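Local coordinates for protein 1-Cys peroxiredoxin (PDB 5K2I) that probably reduces peroxides as a 1-Cys peroxiredoxin of the thioredoxin clan and may also scavenge nitric oxide, at residues A[81-84]-A[85-89]; A[45-49]-A[50-54]; A[128-132]-A[133-137]. One frame throughout, in Å; residues are numbered along the deposited sequence.

Contact 1. Residues A[81-84]-A[85-89]; sequences VMKA and WGEAQ
Val81 to Ala84 each lend a backbone carbonyl oxygen to the N-H four residues further on, from Trp85 to Ala88, in an unbroken alpha-helical ladder. The bond from Glu87 N to Lys83 O measures 3.1 Å. Those from Trp85 N to Val81 O and from Ala88 N to Ala84 O are 2.9 Å each. On the buried side Met82 and Trp85 run side by side and point the same way. Two successive torsions, chi2 -59° and chi3 -74°, bend the methionine chain so that its terminal methyl comes to the indole edge, near the ring plane, with CE 4.1 Å from CE3 of Trp85. The sulfur lies 5.5 Å from the centre of the six-membered ring, an oblique Met-aromatic contact. The helix 79-88 that carries both residues is the connection between the parallel strands 70-75 and 95-98, a beta-alpha-beta unit of the thioredoxin fold. On its inner face Met82 and Trp85 both rest on Ser73 and Met96 of the sheet, while the indole also reaches Phe44 and Leu53. A different chemistry governs the exposed side, where Lys83 and Glu87 are one turn apart. Lys83 starts with CG anti to the backbone N (chi1 180°), stays extended through CE and bends only at its last torsion, bringing NZ to OE2 of Glu87 in a salt bridge. The refined separation of NZ and OE2, 2.5 Å, is very short and its exact value is best treated with caution. Glu87 reaches back over its own turn of helix, CG passing 3.4 Å from O of Lys83.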
loop_
_atom_site.group_PDB
_atom_site.type_symbol
_atom_site.label_atom_id
_atom_site.label_comp_id
_atom_site.label_asym_id
_atom_site.label_seq_id
_atom_site.Cartn_x
_atom_site.Cartn_y
_atom_site.Cartn_z
ATOM N N VAL A 81 -6.263 -2.373 -22.706
ATOM C CA VAL A 81 -6.586 -2.090 -21.313
ATOM C C VAL A 81 -6.120 -0.686 -20.920
ATOM O O VAL A 81 -6.835 0.030 -20.226
ATOM C CB VAL A 81 -5.970 -3.147 -20.383
ATOM C CG1 VAL A 81 -6.128 -2.742 -18.922
ATOM C CG2 VAL A 81 -6.630 -4.491 -20.625
ATOM N N MET A 82 -4.942 -0.265 -21.387
ATOM C CA MET A 82 -4.466 1.080 -21.046
ATOM C C MET A 82 -5.359 2.180 -21.633
ATOM O O MET A 82 -5.629 3.189 -20.971
ATOM C CB MET A 82 -3.013 1.289 -21.495
ATOM C CG MET A 82 -1.988 0.458 -20.712
ATOM S SD MET A 82 -1.991 0.802 -18.929
ATOM C CE MET A 82 -1.191 2.404 -18.885
ATOM N N LYS A 83 -5.821 1.984 -22.868
ATOM C CA LYS A 83 -6.748 2.923 -23.475
ATOM C C LYS A 83 -8.051 2.993 -22.679
ATOM O O LYS A 83 -8.550 4.080 -22.402
ATOM C CB LYS A 83 -7.022 2.530 -24.926
ATOM C CG LYS A 83 -7.991 3.458 -25.643
ATOM C CD LYS A 83 -8.031 3.130 -27.130
ATOM C CE LYS A 83 -8.933 4.095 -27.880
ATOM N NZ LYS A 83 -10.337 3.938 -27.424
ATOM N N ALA A 84 -8.570 1.835 -22.279
ATOM C CA ALA A 84 -9.816 1.787 -21.522
ATOM C C ALA A 84 -9.656 2.491 -20.181
ATOM O O ALA A 84 -10.556 3.186 -19.716
ATOM C CB ALA A 84 -10.256 0.361 -21.322
ATOM N N TRP A 85 -8.494 2.329 -19.561
ATOM C CA TRP A 85 -8.259 2.916 -18.249
ATOM C C TRP A 85 -8.180 4.437 -18.332
ATOM O O TRP A 85 -8.760 5.150 -17.501
ATOM C CB TRP A 85 -6.975 2.350 -17.649
ATOM C CG TRP A 85 -6.733 2.728 -16.213
ATOM C CD1 TRP A 85 -7.664 2.827 -15.207
ATOM C CD2 TRP A 85 -5.472 3.049 -15.623
ATOM N NE1 TRP A 85 -7.048 3.184 -14.033
ATOM C CE2 TRP A 85 -5.702 3.335 -14.259
ATOM C CE3 TRP A 85 -4.166 3.126 -16.123
ATOM C CZ2 TRP A 85 -4.672 3.693 -13.378
ATOM C CZ3 TRP A 85 -3.138 3.478 -15.246
ATOM C CH2 TRP A 85 -3.402 3.769 -13.893
ATOM N N GLY A 86 -7.473 4.941 -19.339
ATOM C CA GLY A 86 -7.435 6.379 -19.563
ATOM C C GLY A 86 -8.824 6.967 -19.795
ATOM O O GLY A 86 -9.151 8.031 -19.271
ATOM N N GLU A 87 -9.645 6.267 -20.572
ATOM C CA GLU A 87 -11.016 6.723 -20.827
ATOM C C GLU A 87 -11.851 6.734 -19.539
ATOM O O GLU A 87 -12.571 7.700 -19.277
ATOM C CB GLU A 87 -11.674 5.852 -21.905
ATOM C CG GLU A 87 -11.131 6.141 -23.295
ATOM C CD GLU A 87 -11.459 5.066 -24.313
ATOM O OE1 GLU A 87 -12.071 4.045 -23.936
ATOM O OE2 GLU A 87 -11.094 5.249 -25.494
ATOM N N ALA A 88 -11.732 5.682 -18.728
ATOM C CA ALA A 88 -12.478 5.594 -17.471
ATOM C C ALA A 88 -12.106 6.706 -16.494
ATOM O O ALA A 88 -12.936 7.135 -15.685
ATOM C CB ALA A 88 -12.252 4.238 -16.825
ATOM N N GLN A 89 -10.856 7.156 -16.554
ATOM C CA GLN A 89 -10.354 8.197 -15.665
ATOM C C GLN A 89 -10.410 9.581 -16.308
ATOM O O GLN A 89 -9.981 10.544 -15.694
ATOM C CB GLN A 89 -8.914 7.881 -15.233
ATOM C CG GLN A 89 -8.781 6.728 -14.234
ATOM C CD GLN A 89 -8.604 7.223 -12.804
ATOM O OE1 GLN A 89 -8.504 8.421 -12.572
ATOM N NE2 GLN A 89 -8.544 6.299 -11.846
#

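Contact 2. Residues A[45-49]-A[50-54]; sequences TPTCS and EAHLP
Thr47 and His52 meet where the PxxxTxxC signature loop of peroxiredoxins, to which Thr45 and Cys48 belong, runs into the helix 53-65. The imidazole is clasped between two aliphatic groups. CB of Thr47 sits over one face, 3.7 Å from the centroid of the His52 ring, in a CH-pi contact displaced toward the rim. On the opposite face CD of Pro54 stands 3.4 Å above the centre of the His52 ring. Placing CG between the backbone N and the carbonyl carbon (chi1 73°) is what turns the His52 ring back into this slot. At its edge, in the ring plane, lies the carbonyl oxygen of Cys48, 3.3 Å from CD2 of His52. A water also in that plane is hydrogen-bonded at 2.9 Å to NE2 of His52 and at 2.7 Å to OG of Ser49, so a single molecule ties the ring to the serine. The backbone winds here in a 3-10 turn: N of Ala51 binds O of Cys48 at 2.8 Å, and N of His52, the N-cap residue, binds O of Ser49 at 3.2 Å. CB of Ser49 packs against CB of Pro54, 3.8 Å away. Outside partners fix the flanks: Thr47 OG1 bonds Arg124 NE, Thr45 OG1 bonds Gly42 O, and Glu50 OE1 takes Asn149 ND2. Cys48 occupies the position of the peroxidatic cysteine in this family. A cysteine that precedes the regular helix and is disulfide-linked to Cys48 of the second subunit is consistent with the locally unfolded active site of an oxidized peroxiredoxin.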
loop_
_atom_site.group_PDB
_atom_site.type_symbol
_atom_site.label_atom_id
_atom_site.label_comp_id
_atom_site.label_asym_id
_atom_site.label_seq_id
_atom_site.Cartn_x
_atom_site.Cartn_y
_atom_site.Cartn_z
ATOM N N THR A 45 -5.981 -0.867 -10.917
ATOM C CA THR A 45 -5.640 -1.321 -9.565
ATOM C C THR A 45 -5.573 -0.134 -8.604
ATOM O O THR A 45 -5.384 1.011 -9.016
ATOM C CB THR A 45 -4.292 -2.120 -9.508
ATOM O OG1 THR A 45 -3.181 -1.248 -9.756
ATOM C CG2 THR A 45 -4.311 -3.278 -10.482
ATOM N N PRO A 46 -5.740 -0.399 -7.305
ATOM C CA PRO A 46 -5.729 0.747 -6.397
ATOM C C PRO A 46 -4.313 1.185 -6.051
ATOM O O PRO A 46 -3.421 0.364 -5.803
ATOM C CB PRO A 46 -6.488 0.235 -5.173
ATOM C CG PRO A 46 -6.362 -1.241 -5.222
ATOM C CD PRO A 46 -6.196 -1.643 -6.663
ATOM N N THR A 47 -4.112 2.497 -6.111
ATOM C CA THR A 47 -2.885 3.165 -5.693
ATOM C C THR A 47 -3.371 4.446 -5.038
ATOM O O THR A 47 -4.400 4.977 -5.462
ATOM C CB THR A 47 -1.943 3.473 -6.885
ATOM O OG1 THR A 47 -1.442 2.248 -7.440
ATOM C CG2 THR A 47 -0.772 4.358 -6.461
ATOM N N CYS A 48 -2.686 4.924 -3.998
ATOM C CA CYS A 48 -2.993 6.238 -3.429
ATOM C C CYS A 48 -3.191 7.210 -4.565
ATOM O O CYS A 48 -2.332 7.320 -5.431
ATOM C CB CYS A 48 -1.873 6.736 -2.517
ATOM S SG CYS A 48 -1.482 5.630 -1.154
ATOM N N SER A 49 -4.326 7.894 -4.590
ATOM C CA SER A 49 -4.671 8.676 -5.779
ATOM C C SER A 49 -3.597 9.683 -6.156
ATOM O O SER A 49 -3.289 9.862 -7.338
ATOM C CB SER A 49 -6.000 9.392 -5.577
ATOM O OG SER A 49 -7.015 8.434 -5.367
ATOM N N GLU A 50 -3.009 10.309 -5.140
ATOM C CA GLU A 50 -1.974 11.313 -5.328
ATOM C C GLU A 50 -0.746 10.782 -6.067
ATOM O O GLU A 50 0.057 11.567 -6.573
ATOM C CB GLU A 50 -1.544 11.869 -3.966
ATOM C CG GLU A 50 -0.824 10.828 -3.117
ATOM C CD GLU A 50 -0.754 11.190 -1.646
ATOM O OE1 GLU A 50 0.351 11.547 -1.180
ATOM O OE2 GLU A 50 -1.798 11.095 -0.952
ATOM N N ALA A 51 -0.596 9.459 -6.122
ATOM C CA ALA A 51 0.628 8.866 -6.667
ATOM C C ALA A 51 0.427 8.219 -8.036
ATOM O O ALA A 51 1.387 7.706 -8.625
ATOM C CB ALA A 51 1.197 7.850 -5.688
ATOM N N HIS A 52 -0.800 8.227 -8.553
ATOM C CA HIS A 52 -0.987 7.744 -9.918
ATOM C C HIS A 52 -1.989 8.611 -10.680
ATOM O O HIS A 52 -2.006 9.825 -10.504
ATOM C CB HIS A 52 -1.364 6.249 -9.926
ATOM C CG HIS A 52 -2.758 5.950 -9.471
ATOM N ND1 HIS A 52 -3.658 5.249 -10.245
ATOM C CD2 HIS A 52 -3.408 6.261 -8.324
ATOM C CE1 HIS A 52 -4.801 5.138 -9.594
ATOM N NE2 HIS A 52 -4.680 5.751 -8.430
ATOM N N LEU A 53 -2.778 8.010 -11.558
ATOM C CA LEU A 53 -3.524 8.775 -12.549
ATOM C C LEU A 53 -4.289 9.998 -11.985
ATOM O O LEU A 53 -4.101 11.108 -12.488
ATOM C CB LEU A 53 -4.468 7.833 -13.307
ATOM C CG LEU A 53 -4.831 8.143 -14.760
ATOM C CD1 LEU A 53 -3.683 8.763 -15.547
ATOM C CD2 LEU A 53 -5.306 6.869 -15.429
ATOM N N PRO A 54 -5.117 9.825 -10.931
ATOM C CA PRO A 54 -5.838 11.009 -10.438
ATOM C C PRO A 54 -4.918 12.150 -10.026
ATOM O O PRO A 54 -5.210 13.309 -10.326
ATOM C CB PRO A 54 -6.602 10.472 -9.222
ATOM C CG PRO A 54 -6.766 9.033 -9.493
ATOM C CD PRO A 54 -5.514 8.609 -10.194
HETATM O O HOH W 1 -7.135 6.170 -6.860
#

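Contact 3. Residues A[128-132]-A[133-137]; sequences IIDNG and VVTTL
The carboxylate of Asp130 meets the hydroxyl of Thr135 through OD2, which in one of the two conformers of Thr135 accepts from OG1 at 2.8 Å through its anti lone pair, the one turned away from OD1. Thr135 carries OG1 beside its backbone N (chi1 -63°) and Asp130 holds CG beside its own (chi1 -71°), which brings the two groups together. OD1 is engaged in a salt bridge with Lys34. Both residues belong to the beta hairpin of strands 120-130 and 133-139, closed by a type I' turn from Asp130 to Val133. At the turn Gly132 adopts backbone angles that would jam a CB against the preceding carbonyl oxygen. Two bonds seal the hairpin end, each of 2.9 Å: Asp130 N to Val133 O and Val133 N to Asp130 O, the latter from well above the carbonyl plane.

Thr135 and Thr136 both face Ile128 in a classic beta bulge. O of Ile128 is thus gripped twice, by Thr135 N at 2.9 Å nearly along the C=O axis and by Thr136 N at 3.2 Å on an in-plane lone pair. Ile129 and Val134 form a non-hydrogen-bonded pair on one sheet face. On the other face, where helix 150-156 covers Ile128, the isoleucine and Thr136 lie side by side, CD1 of Ile128 3.8 Å from OG1 of Thr136.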
loop_
_atom_site.group_PDB
_atom_site.type_symbol
_atom_site.label_atom_id
_atom_site.label_comp_id
_atom_site.label_asym_id
_atom_site.label_seq_id
_atom_site.Cartn_x
_atom_site.Cartn_y
_atom_site.Cartn_z
ATOM N N ILE A 128 11.295 12.076 -13.882
ATOM C CA ILE A 128 11.433 13.185 -14.817
ATOM C C ILE A 128 12.528 12.796 -15.805
ATOM O O ILE A 128 13.630 12.423 -15.400
ATOM C CB ILE A 128 11.798 14.501 -14.114
ATOM C CG1 ILE A 128 10.717 14.880 -13.095
ATOM C CG2 ILE A 128 12.012 15.633 -15.138
ATOM C CD1 ILE A 128 11.128 15.997 -12.139
ATOM N N ILE A 129 12.208 12.874 -17.087
ATOM C CA ILE A 129 13.103 12.447 -18.157
ATOM C C ILE A 129 13.362 13.629 -19.079
ATOM O O ILE A 129 12.425 14.208 -19.616
ATOM C CB ILE A 129 12.500 11.286 -18.963
ATOM C CG1 ILE A 129 11.983 10.211 -18.004
ATOM C CG2 ILE A 129 13.526 10.716 -19.932
ATOM C CD1 ILE A 129 10.966 9.293 -18.610
ATOM N N ASP A 130 14.626 13.986 -19.257
ATOM C CA ASP A 130 14.994 15.115 -20.103
ATOM C C ASP A 130 15.722 14.613 -21.330
ATOM O O ASP A 130 16.827 14.089 -21.224
ATOM C CB ASP A 130 15.862 16.107 -19.334
ATOM C CG ASP A 130 15.079 16.867 -18.274
ATOM O OD1 ASP A 130 14.230 17.704 -18.657
ATOM O OD2 ASP A 130 15.303 16.647 -17.063
ATOM N N ASN A 131 15.089 14.769 -22.485
ATOM C CA ASN A 131 15.643 14.250 -23.738
ATOM C C ASN A 131 16.082 12.787 -23.582
ATOM O O ASN A 131 17.177 12.402 -23.996
ATOM C CB ASN A 131 16.829 15.108 -24.204
ATOM C CG ASN A 131 17.315 14.742 -25.602
ATOM O OD1 ASN A 131 16.527 14.530 -26.529
ATOM N ND2 ASN A 131 18.628 14.663 -25.755
ATOM N N GLY A 132 15.241 11.982 -22.944
ATOM C CA GLY A 132 15.536 10.564 -22.815
ATOM C C GLY A 132 16.446 10.177 -21.663
ATOM O O GLY A 132 16.633 8.990 -21.430
ATOM N N VAL A 133 17.013 11.161 -20.969
ATOM C CA VAL A 133 17.897 10.908 -19.834
ATOM C C VAL A 133 17.096 10.984 -18.542
ATOM O O VAL A 133 16.414 11.975 -18.296
ATOM C CB VAL A 133 19.045 11.918 -19.796
ATOM C CG1 VAL A 133 19.950 11.668 -18.601
ATOM C CG2 VAL A 133 19.839 11.834 -21.099
ATOM N N VAL A 134 17.168 9.946 -17.715
ATOM C CA VAL A 134 16.488 9.961 -16.423
ATOM C C VAL A 134 17.148 10.972 -15.507
ATOM O O VAL A 134 18.292 10.791 -15.111
ATOM C CB VAL A 134 16.515 8.573 -15.774
ATOM C CG1 VAL A 134 15.857 8.620 -14.398
ATOM C CG2 VAL A 134 15.809 7.572 -16.685
ATOM N N THR A 135 16.458 12.059 -15.179
ATOM C CA THR A 135 17.013 13.106 -14.325
ATOM C C THR A 135 16.602 12.897 -12.873
ATOM O O THR A 135 17.393 13.096 -11.950
ATOM C CB THR A 135 16.556 14.491 -14.799
ATOM O OG1 THR A 135 17.074 14.724 -16.114
ATOM C CG2 THR A 135 17.042 15.578 -13.855
ATOM N N THR A 136 15.344 12.492 -12.688
ATOM C CA THR A 136 14.780 12.218 -11.357
ATOM C C THR A 136 14.084 10.867 -11.386
ATOM O O THR A 136 13.329 10.598 -12.310
ATOM C CB THR A 136 13.759 13.293 -10.924
ATOM O OG1 THR A 136 14.413 14.560 -10.784
ATOM C CG2 THR A 136 13.121 12.918 -9.598
ATOM N N LEU A 137 14.337 10.019 -10.393
ATOM C CA LEU A 137 13.631 8.744 -10.256
ATOM C C LEU A 137 13.260 8.539 -8.797
ATOM O O LEU A 137 14.144 8.467 -7.924
ATOM C CB LEU A 137 14.484 7.570 -10.746
ATOM C CG LEU A 137 13.953 6.170 -10.402
ATOM C CD1 LEU A 137 12.614 5.901 -11.069
ATOM C CD2 LEU A 137 14.962 5.124 -10.833
#

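Overall arrangement
Along the chain the order is contact 2, contact 1, contact 3, all in one thioredoxin-type domain. Contacts 1 and 2 have centres about 14 Å apart and touch directly: CZ2 of Trp85 lies 3.6 Å from ND1 of His52. Helix 79-88 thus packs against the start of helix 53-65, next to the Cys48 loop. Contact 3 is remote, its centre about 25 Å from that of contact 1 and about 21 Å from that of contact 2. The mixed sheet links them: strand 34-40 pairs with strand 120-130 of the hairpin and with strand 70-75, which precedes helix 79-88. Contacts 1 and 2 probably belong to the active-site end, while the hairpin lies across the chain's centre.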